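Local coordinates for hypothetical protein PA2201 (Pseudomonas aeruginosa, PDB 2FEF) that is of unknown function but probably acts as an immunity protein against a PoNe-type DNase toxin, at residues 86-91 / 256-261; 157-162 / 282-287; 136-141 / 170-175; 144-149 / 178-183. All coordinates share one frame; numbering follows the deposited sequence. Where two conformers were deposited one is given.

Contact 1 (86-91 / 256-261)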
loop_
_atom_site.group_PDB
_atom_site.type_symbol
_atom_site.label_atom_id
_atom_site.label_comp_id
_atom_site.label_asym_id
_atom_site.label_seq_id
_atom_site.Cartn_x
_atom_site.Cartn_y
_atom_site.Cartn_z
ATOM N N LEU B 86 -10.131 10.815 -0.124
ATOM C CA LEU B 86 -11.295 10.109 -0.674
ATOM C C LEU B 86 -12.459 11.071 -0.856
ATOM O O LEU B 86 -13.126 11.066 -1.899
ATOM C CB LEU B 86 -11.708 8.946 0.255
ATOM C CG LEU B 86 -12.635 7.940 -0.447
ATOM C CD1 LEU B 86 -11.902 7.030 -1.419
ATOM C CD2 LEU B 86 -13.397 7.087 0.603
ATOM N N LEU B 87 -12.711 11.902 0.165
ATOM C CA LEU B 87 -13.820 12.873 0.078
ATOM C C LEU B 87 -13.605 13.808 -1.121
ATOM O O LEU B 87 -14.501 14.008 -1.933
ATOM C CB LEU B 87 -13.945 13.669 1.397
ATOM C CG LEU B 87 -15.066 14.742 1.396
ATOM C CD1 LEU B 87 -16.380 14.167 1.026
ATOM C CD2 LEU B 87 -15.120 15.361 2.788
ATOM N N LEU B 88 -12.404 14.352 -1.235
ATOM C CA LEU B 88 -12.061 15.208 -2.360
ATOM C C LEU B 88 -12.295 14.522 -3.711
ATOM O O LEU B 88 -12.929 15.089 -4.596
ATOM C CB LEU B 88 -10.604 15.708 -2.207
ATOM C CG LEU B 88 -10.152 16.600 -3.368
ATOM C CD1 LEU B 88 -10.983 17.905 -3.441
ATOM C CD2 LEU B 88 -8.667 16.865 -3.250
ATOM N N LYS B 89 -11.792 13.301 -3.880
ATOM C CA LYS B 89 -12.029 12.579 -5.123
ATOM C C LYS B 89 -13.529 12.395 -5.408
ATOM O O LYS B 89 -13.981 12.464 -6.561
ATOM C CB LYS B 89 -11.344 11.219 -5.027
ATOM C CG LYS B 89 -9.824 11.361 -4.982
ATOM C CD LYS B 89 -9.268 11.722 -6.369
ATOM C CE LYS B 89 -7.848 12.248 -6.225
ATOM N NZ LYS B 89 -7.368 12.678 -7.581
ATOM N N ALA B 90 -14.308 12.135 -4.355
ATOM C CA ALA B 90 -15.750 11.952 -4.519
ATOM C C ALA B 90 -16.439 13.271 -4.978
ATOM O O ALA B 90 -17.355 13.255 -5.795
ATOM C CB ALA B 90 -16.339 11.461 -3.206
ATOM N N ILE B 91 -15.999 14.400 -4.447
ATOM C CA ILE B 91 -16.455 15.713 -4.935
ATOM C C ILE B 91 -16.146 15.894 -6.442
ATOM O O ILE B 91 -17.047 16.228 -7.272
ATOM C CB ILE B 91 -15.819 16.907 -4.127
ATOM C CG1 ILE B 91 -16.168 16.783 -2.626
ATOM C CG2 ILE B 91 -16.378 18.273 -4.723
ATOM C CD1 ILE B 91 -15.372 17.718 -1.719
ATOM N N TRP B 256 -11.364 23.226 -5.495
ATOM C CA TRP B 256 -12.642 23.761 -5.027
ATOM C C TRP B 256 -12.552 24.944 -4.091
ATOM O O TRP B 256 -11.883 24.892 -3.080
ATOM C CB TRP B 256 -13.460 22.627 -4.367
ATOM C CG TRP B 256 -13.653 21.536 -5.370
ATOM C CD1 TRP B 256 -13.059 20.303 -5.378
ATOM C CD2 TRP B 256 -14.435 21.622 -6.551
ATOM N NE1 TRP B 256 -13.430 19.617 -6.504
ATOM C CE2 TRP B 256 -14.287 20.398 -7.239
ATOM C CE3 TRP B 256 -15.246 22.628 -7.105
ATOM C CZ2 TRP B 256 -14.921 20.136 -8.448
ATOM C CZ3 TRP B 256 -15.876 22.375 -8.316
ATOM C CH2 TRP B 256 -15.715 21.137 -8.974
ATOM N N ALA B 257 -13.291 26.002 -4.422
ATOM C CA ALA B 257 -13.478 27.117 -3.507
ATOM C C ALA B 257 -14.475 26.734 -2.431
ATOM O O ALA B 257 -15.587 27.254 -2.388
ATOM C CB ALA B 257 -13.994 28.371 -4.285
HETATM N N MSE B 258 -14.044 25.855 -1.532
HETATM C CA MSE B 258 -14.879 25.316 -0.443
HETATM C C MSE B 258 -15.239 26.390 0.539
HETATM O O MSE B 258 -16.324 26.360 1.114
HETATM C CB MSE B 258 -14.020 24.311 0.348
HETATM C CG MSE B 258 -13.782 23.127 -0.441
HETATM SE SE MSE B 258 -12.760 21.881 0.693
HETATM C CE MSE B 258 -12.768 20.525 -0.671
ATOM N N GLU B 259 -14.314 27.332 0.746
ATOM C CA GLU B 259 -14.556 28.427 1.673
ATOM C C GLU B 259 -15.694 29.353 1.181
ATOM O O GLU B 259 -16.611 29.654 1.940
ATOM C CB GLU B 259 -13.274 29.204 2.015
ATOM C CG GLU B 259 -12.661 30.213 1.002
ATOM C CD GLU B 259 -12.128 29.605 -0.273
ATOM O OE1 GLU B 259 -12.915 28.936 -0.983
ATOM O OE2 GLU B 259 -10.966 29.872 -0.651
ATOM N N VAL B 260 -15.617 29.777 -0.070
ATOM C CA VAL B 260 -16.662 30.651 -0.670
ATOM C C VAL B 260 -18.020 29.924 -0.680
ATOM O O VAL B 260 -19.064 30.505 -0.332
ATOM C CB VAL B 260 -16.282 31.108 -2.100
ATOM C CG1 VAL B 260 -17.347 32.074 -2.699
ATOM C CG2 VAL B 260 -14.925 31.780 -2.105
ATOM N N SER B 261 -18.008 28.664 -1.097
ATOM C CA SER B 261 -19.255 27.886 -1.129
ATOM C C SER B 261 -19.856 27.751 0.278
ATOM O O SER B 261 -21.064 27.972 0.448
ATOM C CB SER B 261 -19.035 26.516 -1.792
ATOM O OG SER B 261 -18.282 26.685 -3.010
#

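Contact 2 (157-162 / 282-287)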
loop_
_atom_site.group_PDB
_atom_site.type_symbol
_atom_site.label_atom_id
_atom_site.label_comp_id
_atom_site.label_asym_id
_atom_site.label_seq_id
_atom_site.Cartn_x
_atom_site.Cartn_y
_atom_site.Cartn_z
ATOM N N VAL B 157 -20.109 22.351 6.873
ATOM C CA VAL B 157 -21.152 23.304 6.488
ATOM C C VAL B 157 -21.884 22.869 5.192
ATOM O O VAL B 157 -23.125 22.858 5.114
ATOM C CB VAL B 157 -20.532 24.722 6.295
ATOM C CG1 VAL B 157 -21.596 25.697 5.739
ATOM C CG2 VAL B 157 -19.961 25.290 7.612
ATOM N N LEU B 158 -21.119 22.506 4.177
ATOM C CA LEU B 158 -21.678 22.196 2.846
ATOM C C LEU B 158 -22.455 20.876 2.845
ATOM O O LEU B 158 -23.303 20.640 1.982
ATOM C CB LEU B 158 -20.541 22.163 1.800
ATOM C CG LEU B 158 -20.062 23.560 1.351
ATOM C CD1 LEU B 158 -18.792 23.461 0.614
ATOM C CD2 LEU B 158 -21.175 24.274 0.456
ATOM N N LEU B 159 -22.152 20.009 3.813
ATOM C CA LEU B 159 -22.850 18.733 3.891
ATOM C C LEU B 159 -23.829 18.620 5.048
ATOM O O LEU B 159 -24.286 17.523 5.364
ATOM C CB LEU B 159 -21.839 17.550 3.858
ATOM C CG LEU B 159 -20.935 17.529 2.616
ATOM C CD1 LEU B 159 -19.753 16.486 2.744
ATOM C CD2 LEU B 159 -21.768 17.345 1.291
ATOM N N ASP B 160 -24.182 19.750 5.649
ATOM C CA ASP B 160 -25.180 19.828 6.726
ATOM C C ASP B 160 -24.831 18.869 7.866
ATOM O O ASP B 160 -25.695 18.123 8.395
ATOM C CB ASP B 160 -26.636 19.649 6.203
ATOM C CG ASP B 160 -27.702 19.829 7.314
ATOM O OD1 ASP B 160 -27.601 20.787 8.124
ATOM O OD2 ASP B 160 -28.650 19.014 7.372
ATOM N N ALA B 161 -23.558 18.905 8.240
ATOM C CA ALA B 161 -23.017 18.096 9.337
ATOM C C ALA B 161 -22.272 18.975 10.352
ATOM O O ALA B 161 -21.306 18.539 10.980
ATOM C CB ALA B 161 -22.098 17.004 8.781
ATOM N N GLN B 162 -22.735 20.216 10.519
ATOM C CA GLN B 162 -22.041 21.196 11.380
ATOM C C GLN B 162 -21.975 20.798 12.846
ATOM O O GLN B 162 -21.177 21.346 13.600
ATOM C CB GLN B 162 -22.735 22.556 11.326
ATOM C CG GLN B 162 -22.676 23.270 9.948
ATOM C CD GLN B 162 -23.132 24.705 10.042
ATOM O OE1 GLN B 162 -22.707 25.442 10.945
ATOM N NE2 GLN B 162 -23.996 25.124 9.102
ATOM N N GLY B 282 -22.022 25.153 -6.165
ATOM C CA GLY B 282 -23.438 25.531 -6.096
ATOM C C GLY B 282 -24.377 24.394 -5.745
ATOM O O GLY B 282 -25.309 24.596 -4.979
ATOM N N ASP B 283 -24.133 23.190 -6.277
ATOM C CA ASP B 283 -25.064 22.064 -6.013
ATOM C C ASP B 283 -25.036 21.644 -4.554
ATOM O O ASP B 283 -26.022 21.127 -4.017
ATOM C CB ASP B 283 -24.833 20.851 -6.949
ATOM C CG ASP B 283 -23.670 19.957 -6.496
ATOM O OD1 ASP B 283 -22.495 20.340 -6.715
ATOM O OD2 ASP B 283 -23.940 18.862 -5.937
ATOM N N LEU B 284 -23.888 21.868 -3.903
ATOM C CA LEU B 284 -23.774 21.552 -2.495
ATOM C C LEU B 284 -24.341 22.642 -1.618
ATOM O O LEU B 284 -24.930 22.343 -0.564
ATOM C CB LEU B 284 -22.319 21.233 -2.096
ATOM C CG LEU B 284 -21.762 19.981 -2.775
ATOM C CD1 LEU B 284 -20.358 19.643 -2.230
ATOM C CD2 LEU B 284 -22.723 18.769 -2.533
ATOM N N VAL B 285 -24.178 23.898 -2.046
ATOM C CA VAL B 285 -24.934 24.989 -1.421
ATOM C C VAL B 285 -26.412 24.611 -1.373
ATOM O O VAL B 285 -27.053 24.695 -0.322
ATOM C CB VAL B 285 -24.676 26.340 -2.123
ATOM C CG1 VAL B 285 -25.596 27.455 -1.527
ATOM C CG2 VAL B 285 -23.157 26.711 -2.008
ATOM N N ASP B 286 -26.955 24.180 -2.517
ATOM C CA ASP B 286 -28.364 23.826 -2.600
ATOM C C ASP B 286 -28.711 22.667 -1.667
ATOM O O ASP B 286 -29.724 22.732 -0.970
ATOM C CB ASP B 286 -28.759 23.520 -4.060
ATOM C CG ASP B 286 -28.626 24.735 -4.981
ATOM O OD1 ASP B 286 -28.609 25.892 -4.474
ATOM O OD2 ASP B 286 -28.546 24.540 -6.236
ATOM N N TYR B 287 -27.860 21.632 -1.659
ATOM C CA TYR B 287 -28.020 20.441 -0.824
ATOM C C TYR B 287 -28.086 20.795 0.662
ATOM O O TYR B 287 -29.016 20.366 1.362
ATOM C CB TYR B 287 -26.866 19.443 -1.059
ATOM C CG TYR B 287 -26.843 18.294 -0.092
ATOM C CD1 TYR B 287 -27.741 17.237 -0.220
ATOM C CD2 TYR B 287 -25.940 18.266 0.979
ATOM C CE1 TYR B 287 -27.731 16.172 0.670
ATOM C CE2 TYR B 287 -25.929 17.197 1.867
ATOM C CZ TYR B 287 -26.851 16.169 1.719
ATOM O OH TYR B 287 -26.839 15.100 2.596
#

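Contact 3 (136-141 / 170-175)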
loop_
_atom_site.group_PDB
_atom_site.type_symbol
_atom_site.label_atom_id
_atom_site.label_comp_id
_atom_site.label_asym_id
_atom_site.label_seq_id
_atom_site.Cartn_x
_atom_site.Cartn_y
_atom_site.Cartn_z
ATOM N N ALA B 136 2.321 19.768 19.010
ATOM C CA ALA B 136 1.357 20.330 18.049
ATOM C C ALA B 136 0.042 19.560 18.087
ATOM O O ALA B 136 0.035 18.343 18.333
ATOM C CB ALA B 136 1.940 20.309 16.643
ATOM N N PRO B 137 -1.073 20.258 17.818
ATOM C CA PRO B 137 -2.358 19.587 17.696
ATOM C C PRO B 137 -2.330 18.519 16.608
ATOM O O PRO B 137 -1.466 18.565 15.717
ATOM C CB PRO B 137 -3.318 20.706 17.257
ATOM C CG PRO B 137 -2.605 22.001 17.502
ATOM C CD PRO B 137 -1.143 21.714 17.600
ATOM N N ALA B 138 -3.295 17.595 16.659
ATOM C CA ALA B 138 -3.453 16.556 15.628
ATOM C C ALA B 138 -3.471 17.177 14.224
ATOM O O ALA B 138 -2.907 16.620 13.258
ATOM C CB ALA B 138 -4.730 15.775 15.860
ATOM N N LEU B 139 -4.103 18.335 14.125
ATOM C CA LEU B 139 -4.097 19.101 12.885
ATOM C C LEU B 139 -3.658 20.516 13.211
ATOM O O LEU B 139 -4.328 21.240 13.947
ATOM C CB LEU B 139 -5.480 19.052 12.214
ATOM C CG LEU B 139 -5.659 19.323 10.721
ATOM C CD1 LEU B 139 -4.611 18.631 9.832
ATOM C CD2 LEU B 139 -7.080 18.931 10.313
ATOM N N ALA B 140 -2.506 20.905 12.672
ATOM C CA ALA B 140 -1.886 22.194 13.001
ATOM C C ALA B 140 -2.110 23.151 11.848
ATOM O O ALA B 140 -1.367 23.094 10.856
ATOM C CB ALA B 140 -0.405 22.015 13.235
ATOM N N PRO B 141 -3.140 24.013 11.954
ATOM C CA PRO B 141 -3.559 24.826 10.813
ATOM C C PRO B 141 -2.548 25.913 10.447
ATOM O O PRO B 141 -2.560 26.395 9.341
ATOM C CB PRO B 141 -4.853 25.474 11.317
ATOM C CG PRO B 141 -5.352 24.541 12.332
ATOM C CD PRO B 141 -4.055 24.225 13.092
ATOM N N GLU B 170 -12.317 21.719 18.964
ATOM C CA GLU B 170 -11.681 21.487 20.273
ATOM C C GLU B 170 -10.556 20.430 20.252
ATOM O O GLU B 170 -9.446 20.676 20.746
ATOM C CB GLU B 170 -12.700 21.108 21.357
ATOM C CG GLU B 170 -11.971 20.703 22.664
ATOM C CD GLU B 170 -12.889 20.406 23.800
ATOM O OE1 GLU B 170 -14.037 20.027 23.539
ATOM O OE2 GLU B 170 -12.445 20.548 24.963
ATOM N N GLU B 171 -10.867 19.249 19.740
ATOM C CA GLU B 171 -10.008 18.079 19.936
ATOM C C GLU B 171 -8.939 17.951 18.844
ATOM O O GLU B 171 -7.793 17.563 19.126
ATOM C CB GLU B 171 -10.836 16.801 20.001
ATOM C CG GLU B 171 -11.956 16.820 21.077
ATOM C CD GLU B 171 -12.528 15.422 21.435
ATOM O OE1 GLU B 171 -13.768 15.301 21.628
ATOM O OE2 GLU B 171 -11.748 14.439 21.543
ATOM N N VAL B 172 -9.320 18.259 17.610
ATOM C CA VAL B 172 -8.400 18.094 16.478
ATOM C C VAL B 172 -7.535 19.347 16.287
ATOM O O VAL B 172 -6.314 19.229 16.040
ATOM C CB VAL B 172 -9.128 17.711 15.143
ATOM C CG1 VAL B 172 -8.116 17.376 14.036
ATOM C CG2 VAL B 172 -10.079 16.526 15.341
ATOM N N LEU B 173 -8.152 20.535 16.360
ATOM C CA LEU B 173 -7.414 21.778 16.116
ATOM C C LEU B 173 -6.922 22.441 17.395
ATOM O O LEU B 173 -6.109 23.360 17.322
ATOM C CB LEU B 173 -8.256 22.794 15.296
ATOM C CG LEU B 173 -8.989 22.296 14.059
ATOM C CD1 LEU B 173 -9.678 23.495 13.329
ATOM C CD2 LEU B 173 -8.099 21.550 13.109
ATOM N N GLN B 174 -7.455 22.005 18.546
ATOM C CA GLN B 174 -7.175 22.612 19.861
ATOM C C GLN B 174 -7.404 24.120 19.815
ATOM O O GLN B 174 -6.611 24.909 20.353
ATOM C CB GLN B 174 -5.759 22.260 20.356
ATOM C CG GLN B 174 -5.510 20.763 20.474
ATOM C CD GLN B 174 -4.152 20.421 21.094
ATOM O OE1 GLN B 174 -3.376 21.301 21.479
ATOM N NE2 GLN B 174 -3.866 19.136 21.185
ATOM N N PHE B 175 -8.496 24.515 19.147
ATOM C CA PHE B 175 -8.896 25.906 19.009
ATOM C C PHE B 175 -7.858 26.828 18.376
ATOM O O PHE B 175 -7.952 28.039 18.505
ATOM C CB PHE B 175 -9.426 26.484 20.341
ATOM C CG PHE B 175 -10.858 26.115 20.629
ATOM C CD1 PHE B 175 -11.907 26.832 20.050
ATOM C CD2 PHE B 175 -11.157 25.079 21.484
ATOM C CE1 PHE B 175 -13.230 26.499 20.329
ATOM C CE2 PHE B 175 -12.477 24.736 21.771
ATOM C CZ PHE B 175 -13.506 25.429 21.182
HETATM O O HOH W 1 -5.039 17.458 18.842
#

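Contact 4 (144-149 / 178-183)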
loop_
_atom_site.group_PDB
_atom_site.type_symbol
_atom_site.label_atom_id
_atom_site.label_comp_id
_atom_site.label_asym_id
_atom_site.label_seq_id
_atom_site.Cartn_x
_atom_site.Cartn_y
_atom_site.Cartn_z
ATOM N N GLY B 144 1.365 23.737 6.726
ATOM C CA GLY B 144 0.799 23.264 5.461
ATOM C C GLY B 144 -0.411 22.348 5.587
ATOM O O GLY B 144 -0.996 21.987 4.580
ATOM N N GLN B 145 -0.755 21.961 6.818
ATOM C CA GLN B 145 -1.910 21.095 7.051
ATOM C C GLN B 145 -3.226 21.826 6.904
ATOM O O GLN B 145 -4.272 21.180 6.859
ATOM C CB GLN B 145 -1.883 20.484 8.454
ATOM C CG GLN B 145 -1.006 19.253 8.609
ATOM C CD GLN B 145 -1.100 18.646 10.003
ATOM O OE1 GLN B 145 -0.672 19.250 10.981
ATOM N NE2 GLN B 145 -1.671 17.439 10.094
ATOM N N TYR B 146 -3.181 23.157 6.884
ATOM C CA TYR B 146 -4.395 24.001 6.853
ATOM C C TYR B 146 -5.498 23.482 5.909
ATOM O O TYR B 146 -6.651 23.506 6.289
ATOM C CB TYR B 146 -4.044 25.438 6.459
ATOM C CG TYR B 146 -5.155 26.452 6.657
ATOM C CD1 TYR B 146 -5.326 27.100 7.898
ATOM C CD2 TYR B 146 -5.996 26.830 5.592
ATOM C CE1 TYR B 146 -6.321 28.060 8.088
ATOM C CE2 TYR B 146 -6.997 27.779 5.781
ATOM C CZ TYR B 146 -7.150 28.399 7.009
ATOM O OH TYR B 146 -8.138 29.338 7.183
ATOM N N PRO B 147 -5.152 23.031 4.686
ATOM C CA PRO B 147 -6.250 22.563 3.813
ATOM C C PRO B 147 -7.110 21.442 4.431
ATOM O O PRO B 147 -8.256 21.352 4.107
ATOM C CB PRO B 147 -5.527 22.027 2.584
ATOM C CG PRO B 147 -4.228 22.823 2.529
ATOM C CD PRO B 147 -3.844 22.918 4.010
ATOM N N PHE B 148 -6.550 20.558 5.267
ATOM C CA PHE B 148 -7.423 19.538 5.904
ATOM C C PHE B 148 -8.376 20.170 6.888
ATOM O O PHE B 148 -9.504 19.672 7.089
ATOM C CB PHE B 148 -6.583 18.464 6.666
ATOM C CG PHE B 148 -5.729 17.631 5.761
ATOM C CD1 PHE B 148 -6.285 16.611 5.004
ATOM C CD2 PHE B 148 -4.340 17.846 5.702
ATOM C CE1 PHE B 148 -5.482 15.803 4.156
ATOM C CE2 PHE B 148 -3.497 17.029 4.864
ATOM C CZ PHE B 148 -4.081 16.025 4.088
ATOM N N ALA B 149 -7.925 21.237 7.565
ATOM C CA ALA B 149 -8.818 21.915 8.530
ATOM C C ALA B 149 -9.910 22.679 7.742
ATOM O O ALA B 149 -11.095 22.673 8.117
ATOM C CB ALA B 149 -8.037 22.863 9.436
ATOM N N ASP B 178 -7.812 30.453 12.706
ATOM C CA ASP B 178 -7.643 31.826 12.236
ATOM C C ASP B 178 -8.970 32.442 11.789
ATOM O O ASP B 178 -10.029 31.859 12.034
ATOM C CB ASP B 178 -6.563 31.901 11.133
ATOM C CG ASP B 178 -7.024 31.353 9.784
ATOM O OD1 ASP B 178 -8.005 30.565 9.708
ATOM O OD2 ASP B 178 -6.359 31.696 8.773
ATOM N N ARG B 179 -8.931 33.606 11.139
ATOM C CA ARG B 179 -10.161 34.346 10.865
ATOM C C ARG B 179 -11.152 33.522 10.034
ATOM O O ARG B 179 -12.322 33.379 10.407
ATOM C CB ARG B 179 -9.869 35.668 10.170
ATOM C CG ARG B 179 -11.155 36.501 9.876
ATOM C CD ARG B 179 -10.820 37.906 9.433
ATOM N NE ARG B 179 -10.442 38.760 10.549
ATOM C CZ ARG B 179 -10.068 40.035 10.424
ATOM N NH1 ARG B 179 -10.004 40.588 9.220
ATOM N NH2 ARG B 179 -9.752 40.750 11.504
ATOM N N LEU B 180 -10.669 32.965 8.932
ATOM C CA LEU B 180 -11.533 32.157 8.057
ATOM C C LEU B 180 -12.124 30.939 8.779
ATOM O O LEU B 180 -13.333 30.704 8.711
ATOM C CB LEU B 180 -10.812 31.725 6.763
ATOM C CG LEU B 180 -11.602 30.734 5.886
ATOM C CD1 LEU B 180 -12.911 31.334 5.338
ATOM C CD2 LEU B 180 -10.745 30.184 4.761
ATOM N N LEU B 181 -11.286 30.184 9.477
ATOM C CA LEU B 181 -11.796 29.005 10.192
ATOM C C LEU B 181 -12.824 29.420 11.252
ATOM O O LEU B 181 -13.833 28.716 11.448
ATOM C CB LEU B 181 -10.662 28.170 10.833
ATOM C CG LEU B 181 -9.670 27.485 9.871
ATOM C CD1 LEU B 181 -8.533 26.740 10.644
ATOM C CD2 LEU B 181 -10.389 26.587 8.808
ATOM N N ASP B 182 -12.580 30.548 11.927
ATOM C CA ASP B 182 -13.568 31.092 12.867
ATOM C C ASP B 182 -14.906 31.469 12.205
ATOM O O ASP B 182 -15.972 31.140 12.754
ATOM C CB ASP B 182 -13.016 32.285 13.659
ATOM C CG ASP B 182 -12.016 31.868 14.747
ATOM O OD1 ASP B 182 -11.854 30.654 15.002
ATOM O OD2 ASP B 182 -11.402 32.778 15.358
ATOM N N TYR B 183 -14.868 32.133 11.046
ATOM C CA TYR B 183 -16.095 32.377 10.266
ATOM C C TYR B 183 -16.811 31.095 9.860
ATOM O O TYR B 183 -18.032 31.016 9.978
ATOM C CB TYR B 183 -15.818 33.244 9.033
ATOM C CG TYR B 183 -15.898 34.720 9.353
ATOM C CD1 TYR B 183 -14.885 35.349 10.060
ATOM C CD2 TYR B 183 -16.984 35.487 8.924
ATOM C CE1 TYR B 183 -14.948 36.710 10.361
ATOM C CE2 TYR B 183 -17.056 36.855 9.215
ATOM C CZ TYR B 183 -16.027 37.451 9.940
ATOM O OH TYR B 183 -16.076 38.788 10.253
#

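Contact 1 (86-91 / 256-261)
Ile91 lays its CG2 methyl over one face of the Trp256 indole, 3.9 Å from CG2 to the centroid of the five-membered ring and only 17° off the ring normal, a CH-pi contact. The methyl does not sit over the middle of the indole but toward its rim, where its nearest ring atom is Trp256 NE1 at 3.7 Å. Leu88, one turn earlier on the same helix, reaches the ring differently: its CD1 meets Trp256 CD1 at 3.7 Å in the ring plane, so face and edge are held by two residues of one helical ridge. Met258, present as selenomethionine, adds the third element: its chain runs extended beyond CG (chi2 -177°, chi3 177°), which carries Met258 CE to 4.0 Å from Ile91 CD1 and 4.2 Å from Leu88 CD1. This is a buried contact between helices in an all-helical fold, joining helix 66-93 of the N-terminal family region to the beginning of helix 258-267 in the PoNi-like C-terminal region. Beside the apolar contact, Trp256 NE1 is hydrogen-bonded to Asp92 OD1, just past the segment, which should help fix the rotation of the ring. Ala257, the N-cap residue, is the centre of an inverse gamma turn; its carbonyl O accepts from both Ser261 N and Ser261 OG, the hydroxyl lying above the carbonyl plane at 2.8 Å from OG to O. Further out, Glu259 OE2 bonds the hydroxyls of Tyr225 and Tyr230.

Contact 2 (157-162 / 282-287)
Leu158 and Leu159 meet Leu284, Val285 and Tyr287 where helix 146-158 ends in a Schellman motif, with Asp160 at positive phi as its C-prime residue. The start of helix 282-292 packs against this helix terminus. On the closely packed side, Leu158 CD2 lies 3.9 Å from Val285 N and 4.0 Å from Val285 CG2, with Leu284 CB beside it at 4.1 Å from the same CD2. The CG of Leu158 stands anti to its carbonyl carbon (chi1 -78°), and this turns the isobutyl group toward the first turn of the partner helix. Ser261 of helix 258-267 touches Leu158 as well, so the leucine touches the first turns of two helices. Leu159 makes a lighter contact: its CD2 approaches Leu284 CD2 and Tyr287 CE2, each at 4.2 Å, while Tyr104 and Leu100 of helix 97-127 pack on Leu159 and Leu284 respectively. The outer side is more polar and partly exposed. Asp160 points its CB toward helix 282-292 without making close contact with residues 282-287, and its OD2 instead forms a salt bridge with Arg291 one turn beyond Tyr287. Arg101 donates to Asp160 O and, weakly, to Leu159 O. Between these two sides the phenol ring of Tyr287 turns its edge to the capped helix end, CD2 standing 3.7 Å from Leu158 O in the ring plane and CE2 3.9 Å from Leu159 O.

Contact 3 (136-141 / 170-175)
Leu139 N donates to Val172 O across the contact, 3.1 Å from N to O with an N-H...O angle of 155°, the donor tilted 28° from the carbonyl plane. A water supplies the second polar link: it accepts from Ala138 N at 2.8 Å and from Gln174 NE2 at 3.1 Å, and donates to Glu171 O at 2.8 Å. Adjacent amides of the loop are thus served by a carbonyl and by solvent. Among the apolar contacts, Leu139 CB rests against two methyls, Val172 CG1 at 3.6 Å and Leu173 CD2 at 3.7 Å, and the side chains of Leu139 and Leu173 lie alongside, pointing the same way. Pro141 CG touches the same Leu173 CD2 from further along the loop. The remaining contacts mix both kinds: Pro137 sets CB against Val172 O, while the extended Gln174 chain crosses the proline, its CG 3.9 Å from Pro137 CB. Trp111 of helix 97-127 and Phe148 of helix 146-158 also pack on Leu139. The arrangement is that of an irregular loop docked on a helix C-terminus, where helix 165-172 opens into a wider pi-type turn and Gln174 leaves it with positive phi.

Contact 4 (144-149 / 178-183)
Asp178 OD1 receives the hydroxyl proton of Tyr146 at 2.8 Å from OH, and also a weak bond from Leu181 N at 3.3 Å, nearly straight at 170°. The second of these is the N-cap interaction that opens helix 179-189, so the tyrosine at the start of helix 146-158 is tied directly to the capping carboxylate of a neighbouring helix. OD1 takes the phenol proton on its syn lone pair and lies in the plane of the Tyr146 ring, at its edge; ring and carboxylate planes stand 78° apart. The other carboxylate oxygen, OD2, accepts from Phe199 N, which should help hold the group against rotation. Asp178 CG is placed between its backbone N and carbonyl carbon (chi1 74°), bringing OD1 back over the first turn. All five touching residues are buried, and apolar groups pack beside the polar pair: Leu180 CB comes to 3.6 Å from Tyr146 OH. The rings of His200 and Phe204 also meet that of the tyrosine. Leu181 approaches Tyr146 from the opposite direction, obliquely to the ring, with its CD1 3.6 Å from Tyr146 CE1. That same methyl reaches across to the next turn, where Ala149 CB lies 4.1 Å from Leu181 CD1.

Overall arrangement
From the N terminus, helix 66-93 supplies the first half of contact 1, whose loop closes 165 residues later at helix 258-267. Contacts 3 and 4 nest inside that loop, and their segments alternate: 136-141, 144-149, 170-175, 178-183. They therefore cross, tying the loop before helix 146-158 to helix 165-172 and the start of helix 146-158 to helix 179-189, and they touch through Ala140 and Gln145. Contact 2 starts at the far end of helix 146-158 and closes last, at helix 282-292, crossing the other three. It touches contact 1 at Ser261, whereas contact 3 lies on the opposite side of the chain's centre. Helix 146-158 thus serves contacts 2 and 4 with its two ends.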